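Local coordinates for dihydroorotase (Saccharomyces cerevisiae S288C, PDB 6L0A), which catalyses the zinc-dependent interconversion of N-carbamoyl-L-aspartate and dihydroorotate, the third step of de novo pyrimidine biosynthesis, at residues C[58-61]-C[62-66]; C[27-30]-C[31-34]; C[48-51]-C[52-55]; C[312-315]-C[316-320]. One frame throughout, in Å; residues are numbered along the deposited sequence.

Interaction 1: C[58-61]-C[62-66]; sequences KKTL and QKLAP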
loop_
_atom_site.group_PDB
_atom_site.type_symbol
_atom_site.label_atom_id
_atom_site.label_comp_id
_atom_site.label_asym_id
_atom_site.label_seq_id
_atom_site.Cartn_x
_atom_site.Cartn_y
_atom_site.Cartn_z
ATOM N N LYS C 58 12.311 32.066 -6.931
ATOM C CA LYS C 58 12.768 32.524 -5.616
ATOM C C LYS C 58 12.161 33.877 -5.263
ATOM O O LYS C 58 11.772 34.111 -4.109
ATOM C CB LYS C 58 14.296 32.604 -5.569
ATOM C CG LYS C 58 14.850 32.881 -4.158
ATOM C CD LYS C 58 16.379 32.874 -4.144
ATOM C CE LYS C 58 16.922 33.168 -2.748
ATOM N NZ LYS C 58 18.416 33.142 -2.698
ATOM N N LYS C 59 12.069 34.782 -6.239
ATOM C CA LYS C 59 11.500 36.096 -5.959
ATOM C C LYS C 59 10.046 35.977 -5.516
ATOM O O LYS C 59 9.612 36.668 -4.591
ATOM C CB LYS C 59 11.628 36.992 -7.193
ATOM C CG LYS C 59 13.056 37.479 -7.447
ATOM C CD LYS C 59 13.108 38.941 -7.914
ATOM C CE LYS C 59 13.417 39.896 -6.752
ATOM N NZ LYS C 59 14.881 40.115 -6.542
ATOM N N THR C 60 9.295 35.071 -6.146
ATOM C CA THR C 60 7.910 34.842 -5.754
ATOM C C THR C 60 7.828 34.351 -4.321
ATOM O O THR C 60 7.011 34.836 -3.528
ATOM C CB THR C 60 7.256 33.836 -6.708
ATOM O OG1 THR C 60 7.194 34.403 -8.017
ATOM C CG2 THR C 60 5.834 33.475 -6.240
ATOM N N LEU C 61 8.684 33.389 -3.969
ATOM C CA LEU C 61 8.653 32.830 -2.626
ATOM C C LEU C 61 9.055 33.870 -1.588
ATOM O O LEU C 61 8.445 33.949 -0.514
ATOM C CB LEU C 61 9.571 31.610 -2.537
ATOM C CG LEU C 61 9.362 30.449 -3.510
ATOM C CD1 LEU C 61 10.166 29.235 -3.027
ATOM C CD2 LEU C 61 7.891 30.108 -3.621
ATOM N N GLN C 62 10.079 34.676 -1.887
ATOM C CA GLN C 62 10.523 35.675 -0.919
ATOM C C GLN C 62 9.448 36.717 -0.655
ATOM O O GLN C 62 9.340 37.219 0.465
ATOM C CB GLN C 62 11.803 36.365 -1.395
ATOM C CG GLN C 62 13.064 35.577 -1.123
ATOM C CD GLN C 62 13.479 35.568 0.345
ATOM O OE1 GLN C 62 12.649 35.664 1.271
ATOM N NE2 GLN C 62 14.774 35.426 0.566
ATOM N N LYS C 63 8.643 37.049 -1.668
ATOM C CA LYS C 63 7.533 37.973 -1.460
ATOM C C LYS C 63 6.492 37.378 -0.518
ATOM O O LYS C 63 5.959 38.080 0.353
ATOM C CB LYS C 63 6.905 38.339 -2.803
ATOM C CG LYS C 63 5.921 39.496 -2.755
ATOM C CD LYS C 63 5.440 39.848 -4.159
ATOM C CE LYS C 63 4.887 41.269 -4.226
ATOM N NZ LYS C 63 4.366 41.715 -2.904
ATOM N N LEU C 64 6.207 36.079 -0.659
ATOM C CA LEU C 64 5.201 35.436 0.177
ATOM C C LEU C 64 5.687 35.223 1.601
ATOM O O LEU C 64 4.867 35.094 2.516
ATOM C CB LEU C 64 4.791 34.090 -0.429
ATOM C CG LEU C 64 4.143 34.107 -1.812
ATOM C CD1 LEU C 64 4.107 32.708 -2.398
ATOM C CD2 LEU C 64 2.741 34.662 -1.686
ATOM N N ALA C 65 7.004 35.146 1.806
ATOM C CA ALA C 65 7.573 34.838 3.118
ATOM C C ALA C 65 8.904 35.555 3.250
ATOM O O ALA C 65 9.973 34.961 3.068
ATOM C CB ALA C 65 7.752 33.329 3.317
ATOM N N PRO C 66 8.879 36.854 3.569
ATOM C CA PRO C 66 10.133 37.623 3.577
ATOM C C PRO C 66 11.117 37.192 4.647
ATOM O O PRO C 66 12.298 37.538 4.536
ATOM C CB PRO C 66 9.663 39.073 3.792
ATOM C CG PRO C 66 8.226 39.079 3.361
ATOM C CD PRO C 66 7.698 37.716 3.744
#

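Interaction 2: C[27-30]-C[31-34]; sequences TPKI and RDGG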
loop_
_atom_site.group_PDB
_atom_site.type_symbol
_atom_site.label_atom_id
_atom_site.label_comp_id
_atom_site.label_asym_id
_atom_site.label_seq_id
_atom_site.Cartn_x
_atom_site.Cartn_y
_atom_site.Cartn_z
ATOM N N THR C 27 3.607 28.388 1.333
ATOM C CA THR C 27 4.896 29.020 1.603
ATOM C C THR C 27 4.947 29.720 2.954
ATOM O O THR C 27 5.967 29.573 3.652
ATOM C CB THR C 27 5.254 29.981 0.461
ATOM O OG1 THR C 27 5.305 29.255 -0.770
ATOM C CG2 THR C 27 6.626 30.630 0.713
ATOM N N PRO C 28 3.913 30.440 3.405
ATOM C CA PRO C 28 3.948 30.971 4.780
ATOM C C PRO C 28 3.998 29.893 5.848
ATOM O O PRO C 28 4.469 30.170 6.960
ATOM C CB PRO C 28 2.656 31.799 4.876
ATOM C CG PRO C 28 2.289 32.124 3.467
ATOM C CD PRO C 28 2.714 30.895 2.678
ATOM N N LYS C 29 3.526 28.673 5.556
ATOM C CA LYS C 29 3.532 27.614 6.558
ATOM C C LYS C 29 4.926 27.084 6.864
ATOM O O LYS C 29 5.092 26.375 7.864
ATOM C CB LYS C 29 2.634 26.453 6.108
ATOM C CG LYS C 29 1.250 26.890 5.648
ATOM C CD LYS C 29 0.451 27.413 6.839
ATOM C CE LYS C 29 -1.011 27.624 6.474
ATOM N NZ LYS C 29 -1.154 28.734 5.497
ATOM N N ILE C 30 5.927 27.380 6.026
ATOM C CA ILE C 30 7.295 27.021 6.380
ATOM C C ILE C 30 7.654 27.644 7.722
ATOM O O ILE C 30 8.029 26.947 8.673
ATOM C CB ILE C 30 8.270 27.446 5.267
ATOM C CG1 ILE C 30 7.901 26.751 3.943
ATOM C CG2 ILE C 30 9.700 27.131 5.673
ATOM C CD1 ILE C 30 8.597 27.317 2.694
ATOM N N ARG C 31 7.478 28.963 7.836
ATOM C CA ARG C 31 7.733 29.635 9.109
ATOM C C ARG C 31 6.797 29.141 10.207
ATOM O O ARG C 31 7.238 28.887 11.333
ATOM C CB ARG C 31 7.606 31.151 8.946
ATOM C CG ARG C 31 8.235 31.918 10.122
ATOM C CD ARG C 31 8.246 33.412 9.882
ATOM N NE ARG C 31 8.232 34.155 11.140
ATOM C CZ ARG C 31 9.315 34.621 11.759
ATOM N NH1 ARG C 31 10.525 34.441 11.246
ATOM N NH2 ARG C 31 9.181 35.287 12.894
ATOM N N ASP C 32 5.507 28.974 9.895
ATOM C CA ASP C 32 4.541 28.588 10.924
ATOM C C ASP C 32 4.888 27.242 11.539
ATOM O O ASP C 32 4.689 27.031 12.742
ATOM C CB ASP C 32 3.128 28.563 10.341
ATOM C CG ASP C 32 2.646 29.937 9.920
ATOM O OD1 ASP C 32 3.333 30.935 10.221
ATOM O OD2 ASP C 32 1.581 30.019 9.282
ATOM N N GLY C 33 5.407 26.312 10.729
ATOM C CA GLY C 33 5.869 25.032 11.213
ATOM C C GLY C 33 7.209 25.027 11.910
ATOM O O GLY C 33 7.659 23.969 12.358
ATOM N N GLY C 34 7.868 26.175 12.023
ATOM C CA GLY C 34 9.084 26.277 12.796
ATOM C C GLY C 34 10.372 26.233 12.005
ATOM O O GLY C 34 11.420 25.966 12.595
HETATM O O HOH W 1 7.328 30.927 5.630
#

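Interaction 3: C[48-51]-C[52-55]; sequences ITTL and DRVI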
loop_
_atom_site.group_PDB
_atom_site.type_symbol
_atom_site.label_atom_id
_atom_site.label_comp_id
_atom_site.label_asym_id
_atom_site.label_seq_id
_atom_site.Cartn_x
_atom_site.Cartn_y
_atom_site.Cartn_z
ATOM N N ILE C 48 11.982 23.020 -13.189
ATOM C CA ILE C 48 12.886 24.166 -13.158
ATOM C C ILE C 48 14.228 23.748 -13.743
ATOM O O ILE C 48 15.019 23.066 -13.085
ATOM C CB ILE C 48 13.071 24.707 -11.740
ATOM C CG1 ILE C 48 11.722 24.972 -11.083
ATOM C CG2 ILE C 48 13.949 25.954 -11.808
ATOM C CD1 ILE C 48 11.862 25.522 -9.676
ATOM N N THR C 49 14.512 24.198 -14.971
ATOM C CA THR C 49 15.756 23.850 -15.643
ATOM C C THR C 49 16.424 25.059 -16.285
ATOM O O THR C 49 17.353 24.880 -17.081
ATOM C CB THR C 49 15.513 22.785 -16.718
ATOM O OG1 THR C 49 14.691 23.341 -17.758
ATOM C CG2 THR C 49 14.812 21.561 -16.125
ATOM N N THR C 50 15.965 26.277 -15.994
ATOM C CA THR C 50 16.546 27.466 -16.595
ATOM C C THR C 50 16.821 28.516 -15.527
ATOM O O THR C 50 16.160 28.574 -14.483
ATOM C CB THR C 50 15.645 28.049 -17.691
ATOM O OG1 THR C 50 14.395 28.461 -17.128
ATOM C CG2 THR C 50 15.408 27.019 -18.803
ATOM N N LEU C 51 17.821 29.344 -15.815
ATOM C CA LEU C 51 18.259 30.364 -14.873
ATOM C C LEU C 51 17.139 31.340 -14.541
ATOM O O LEU C 51 16.902 31.657 -13.371
ATOM C CB LEU C 51 19.457 31.104 -15.463
ATOM C CG LEU C 51 20.307 31.931 -14.504
ATOM C CD1 LEU C 51 20.640 31.130 -13.271
ATOM C CD2 LEU C 51 21.570 32.378 -15.207
ATOM N N ASP C 52 16.458 31.862 -15.563
ATOM C CA ASP C 52 15.454 32.887 -15.301
ATOM C C ASP C 52 14.292 32.331 -14.482
ATOM O O ASP C 52 13.755 33.025 -13.611
ATOM C CB ASP C 52 14.964 33.491 -16.618
ATOM C CG ASP C 52 16.032 34.341 -17.297
ATOM O OD1 ASP C 52 16.944 34.830 -16.595
ATOM O OD2 ASP C 52 15.965 34.517 -18.535
ATOM N N ARG C 53 13.915 31.070 -14.726
ATOM C CA ARG C 53 12.811 30.456 -13.991
ATOM C C ARG C 53 13.136 30.312 -12.504
ATOM O O ARG C 53 12.291 30.601 -11.650
ATOM C CB ARG C 53 12.489 29.095 -14.606
ATOM C CG ARG C 53 11.245 28.396 -14.083
ATOM C CD ARG C 53 10.615 27.575 -15.218
ATOM N NE ARG C 53 9.679 26.539 -14.765
ATOM C CZ ARG C 53 8.514 26.816 -14.197
ATOM N NH1 ARG C 53 8.155 28.082 -14.009
ATOM N NH2 ARG C 53 7.708 25.841 -13.812
ATOM N N VAL C 54 14.353 29.869 -12.173
ATOM C CA VAL C 54 14.686 29.670 -10.766
ATOM C C VAL C 54 14.847 31.002 -10.052
ATOM O O VAL C 54 14.542 31.109 -8.858
ATOM C CB VAL C 54 15.942 28.790 -10.619
ATOM C CG1 VAL C 54 17.213 29.575 -10.921
ATOM C CG2 VAL C 54 16.003 28.176 -9.205
ATOM N N ILE C 55 15.317 32.038 -10.756
ATOM C CA ILE C 55 15.428 33.358 -10.143
ATOM C C ILE C 55 14.046 33.930 -9.861
ATOM O O ILE C 55 13.775 34.418 -8.759
ATOM C CB ILE C 55 16.257 34.299 -11.037
ATOM C CG1 ILE C 55 17.732 33.911 -10.995
ATOM C CG2 ILE C 55 16.083 35.762 -10.580
ATOM C CD1 ILE C 55 18.570 34.602 -12.054
#

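Interaction 4: C[312-315]-C[316-320]; sequences YEVK and DSEVA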
loop_
_atom_site.group_PDB
_atom_site.type_symbol
_atom_site.label_atom_id
_atom_site.label_comp_id
_atom_site.label_asym_id
_atom_site.label_seq_id
_atom_site.Cartn_x
_atom_site.Cartn_y
_atom_site.Cartn_z
ATOM N N TYR C 312 25.103 22.113 3.967
ATOM C CA TYR C 312 24.853 23.050 2.885
ATOM C C TYR C 312 25.710 24.301 3.019
ATOM O O TYR C 312 25.635 25.182 2.154
ATOM C CB TYR C 312 23.372 23.434 2.841
ATOM C CG TYR C 312 22.505 22.441 2.082
ATOM C CD1 TYR C 312 21.953 21.330 2.718
ATOM C CD2 TYR C 312 22.248 22.615 0.726
ATOM C CE1 TYR C 312 21.159 20.418 2.007
ATOM C CE2 TYR C 312 21.459 21.727 0.018
ATOM C CZ TYR C 312 20.922 20.629 0.659
ATOM O OH TYR C 312 20.147 19.748 -0.066
ATOM N N GLU C 313 26.500 24.381 4.089
ATOM C CA GLU C 313 27.401 25.502 4.365
ATOM C C GLU C 313 26.661 26.833 4.272
ATOM O O GLU C 313 27.047 27.748 3.542
ATOM C CB GLU C 313 28.624 25.460 3.444
ATOM C CG GLU C 313 29.389 24.149 3.614
ATOM C CD GLU C 313 30.565 23.984 2.645
ATOM O OE1 GLU C 313 31.503 24.800 2.712
ATOM O OE2 GLU C 313 30.523 23.048 1.830
ATOM N N VAL C 314 25.566 26.921 5.027
ATOM C CA VAL C 314 24.742 28.121 5.092
ATOM C C VAL C 314 25.460 29.148 5.956
ATOM O O VAL C 314 25.885 28.841 7.074
ATOM C CB VAL C 314 23.356 27.796 5.668
ATOM C CG1 VAL C 314 22.452 29.025 5.634
ATOM C CG2 VAL C 314 22.712 26.637 4.900
ATOM N N LYS C 315 25.595 30.362 5.441
ATOM C CA LYS C 315 26.290 31.437 6.135
ATOM C C LYS C 315 25.285 32.447 6.672
ATOM O O LYS C 315 24.200 32.633 6.113
ATOM C CB LYS C 315 27.279 32.142 5.199
ATOM C CG LYS C 315 28.224 31.213 4.461
ATOM C CD LYS C 315 29.072 30.388 5.424
ATOM C CE LYS C 315 30.106 29.546 4.677
ATOM N NZ LYS C 315 30.896 28.660 5.587
ATOM N N ASP C 316 25.673 33.126 7.758
ATOM C CA ASP C 316 24.813 34.154 8.332
ATOM C C ASP C 316 24.419 35.208 7.301
ATOM O O ASP C 316 23.328 35.785 7.386
ATOM C CB ASP C 316 25.508 34.813 9.524
ATOM C CG ASP C 316 24.604 34.923 10.744
ATOM O OD1 ASP C 316 25.125 35.239 11.835
ATOM O OD2 ASP C 316 23.377 34.693 10.619
ATOM N N SER C 317 25.279 35.461 6.312
ATOM C CA SER C 317 24.997 36.512 5.343
ATOM C C SER C 317 23.895 36.133 4.360
ATOM O O SER C 317 23.303 37.028 3.748
ATOM C CB SER C 317 26.265 36.876 4.573
ATOM O OG SER C 317 26.728 35.773 3.820
ATOM N N GLU C 318 23.612 34.841 4.177
ATOM C CA GLU C 318 22.515 34.459 3.301
ATOM C C GLU C 318 21.165 34.485 4.004
ATOM O O GLU C 318 20.135 34.342 3.346
ATOM C CB GLU C 318 22.709 33.052 2.742
ATOM C CG GLU C 318 24.139 32.598 2.567
ATOM C CD GLU C 318 24.184 31.172 2.075
ATOM O OE1 GLU C 318 23.380 30.851 1.173
ATOM O OE2 GLU C 318 24.989 30.371 2.591
ATOM N N VAL C 319 21.155 34.666 5.311
ATOM C CA VAL C 319 19.975 34.374 6.100
ATOM C C VAL C 319 18.979 35.522 5.972
ATOM O O VAL C 319 19.322 36.692 6.139
ATOM C CB VAL C 319 20.368 34.068 7.550
ATOM C CG1 VAL C 319 19.258 34.409 8.461
ATOM C CG2 VAL C 319 20.737 32.531 7.665
ATOM N N ALA C 320 17.729 35.189 5.627
ATOM C CA ALA C 320 16.683 36.193 5.476
ATOM C C ALA C 320 16.231 36.803 6.801
ATOM O O ALA C 320 15.687 37.915 6.795
ATOM C CB ALA C 320 15.452 35.585 4.782
#

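Interaction 1: C[58-61]-C[62-66]
Gln-62 starts the final turn by giving its backbone N to Lys-58 O (2.9 Å), with N-H and C=O nearly in line. Its CB and CG lean on the same carbonyl, CB at 3.5 Å from Lys-58 O, and its CG comes within 4.4 Å of Lys-58 CG. Lys-63 N follows with a bond to Lys-59 O (3.1 Å). Its CB rests between the oxygens of Lys-59 and Thr-60, while the chain, extended as far as CE and bent at its end, leads away. Leu-64 N reaches Thr-60 O at 3.2 Å. Because its CG stands beside the backbone N (chi1 -62°), the branch point comes back over that acceptor, CG 3.4 Å from Thr-60 O, with CD1 close to the methyl of Thr-60. Ala-65, where the chain leaves helical angles, makes the last of the four bonds, N to Leu-61 O (3.0 Å), in the carbonyl plane but with the N-H bent to 132°; the accepting Leu-61 packs its side chain inward onto Cys-23 and Thr-27 of helix 20-32 and onto Phe-70. This is the C-terminal end of helix 51-64, the helix of a beta-alpha-beta unit in the TIM-barrel fold of the amidohydrolases.

Interaction 2: C[27-30]-C[31-34]
Lys-29 and Asp-32 lie one turn apart on the same side of the helix, and their side chains cross obliquely. What touches is the aliphatic stem: Lys-29 CD lies 3.7 Å from Asp-32 OD2. The lysine is bent at CB-CG (chi2 -68°) and again at its end, which carries NZ back to the carbonyl O of Leu-25, so that Lys-29 NZ and Asp-32 OD2 stay 4.8 Å apart; at most a weak, longer-range attraction would be expected. The Asp-32 carboxylate folds back beside Pro-28, its OD1 3.5 Å from Pro-28 O, while Asp-32 N gives that same carbonyl a weak bond. Arg-31 points elsewhere: with CG anti to the backbone N (chi1 -164°) and the chain straight to NE, it carries its guanidinium to a salt bridge with Asp-323 and a cation-pi contact with Trp-361. Ile-30 takes the buried side, against Phe-70 and Val-35. Between Thr-27 and Arg-31 the helix is opened near Pro-28, and a water fills the missing bond, accepting from Arg-31 N (3.0 Å) and donating to Thr-27 O (2.8 Å) and, weakly, to Pro-28 O. Gly-33 N on Lys-29 O (2.9 Å) is the last regular helix bond. The helix then closes in a Schellman motif, with Gly-34 at positive phi and Gly-34 N on Arg-31 O (2.9 Å). The chemistry implies a helix end held by backbone and water bonds, whose charged side chains are mostly spent on partners beyond this turn.

Interaction 3: C[48-51]-C[52-55]
Ile-55 N to Leu-51 O (3.1 Å) and Val-54 N to Thr-50 O (3.2 Å) are the two bonds that open the helix, both fairly straight, the latter at 160°. Thr-50 holds the N-cap position. Its hydroxyl, standing between its own backbone N and carbonyl carbon (chi1 62°), leans against the next turn, with Thr-50 OG1 3.2 Å from Arg-53 CB. Arg-53 itself runs back along the loop, passing Ile-48, and its NH2 bonds to Pro-46 O, with a long, weak ion pair to Glu-19. Val-54 CG1 lies 3.2 Å from Leu-51 O, the acceptor of Ile-55, and its CB meets Ile-48. There the two side chains cross at about a right angle, Ile-48 CG2 on Val-54 CB at 3.7 Å. On another side of the helix the end of Ile-55 reaches back to Leu-51, its CD1 4.0 Å from Leu-51 CG. The loop arriving from strand 37-40 is thus folded over the first turn of helix 51-64. Backbone bonds from Ile-48 to Pro-42 and Tyr-75 fasten the loop, and Leu-51 packs on Glu-87 and Ala-88 of helix 82-90.

Interaction 4: C[312-315]-C[316-320]
The flat group here is the Glu-318 carboxylate, which lies along the backbone of Val-314 and Lys-315. Its OE2 accepts from Lys-315 N at 2.9 Å, on the anti side and 32° out of the carboxylate plane, and Val-314 CA, 3.4 Å from the same OE2, lies off that same face. The other oxygen, OE1, is taken by Arg-95 in a salt bridge. The motif is a short 3-10 turn that follows the Schellman end of helix 300-312, where Glu-313 has positive phi: Lys-315 stands just before the turn, and the side chain of the glutamate three residues on returns to its N-H. The bond within the turn goes the other way, Glu-318 N to Lys-315 O at 3.0 Å, the donor sitting well above the carbonyl plane. Glu-318 CG stands beside its own backbone N (chi1 -30°), which puts it 3.5 Å from Lys-315 O; the extension beyond CG (chi2 177°) then carries the carboxylate to Lys-315 N. Lys-315 lays the start of its chain beside the carboxylate, CG 3.8 Å from Glu-318 OE2, but NZ leads off, and no salt bridge joins the two. With an arginine on one oxygen and a backbone N-H on the other, the carboxylate would probably be held ionised and fixed in rotation. Val-314 and Glu-318 both rest on Leu-71 of strand 69-71. Off the same face of the carboxylate as Lys-315 N, Val-314 CG1 and Val-319 CG2 approach to 4.4 Å.

How the interactions relate
From the N terminus, interaction 2 ends helix 20-32, interaction 3 starts helix 51-64 after the loop from strand 37-40, interaction 1 ends that same helix, and interaction 4 lies far along the chain, between helix 300-312 and strand 324-328. All four are local turns in series; none nests within or crosses another. Interactions 1 and 2 meet through Thr-27, whose CG2 is 3.9 Å from Ala-65 CB, joining helix 20-32 to the end of helix 51-64. Interaction 4 touches interaction 1 where Pro-66 O lies 3.7 Å from Ala-320 CB. Interaction 3 adjoins interaction 1 in sequence only, and stays about 12 Å from interaction 2 at the nearest atoms.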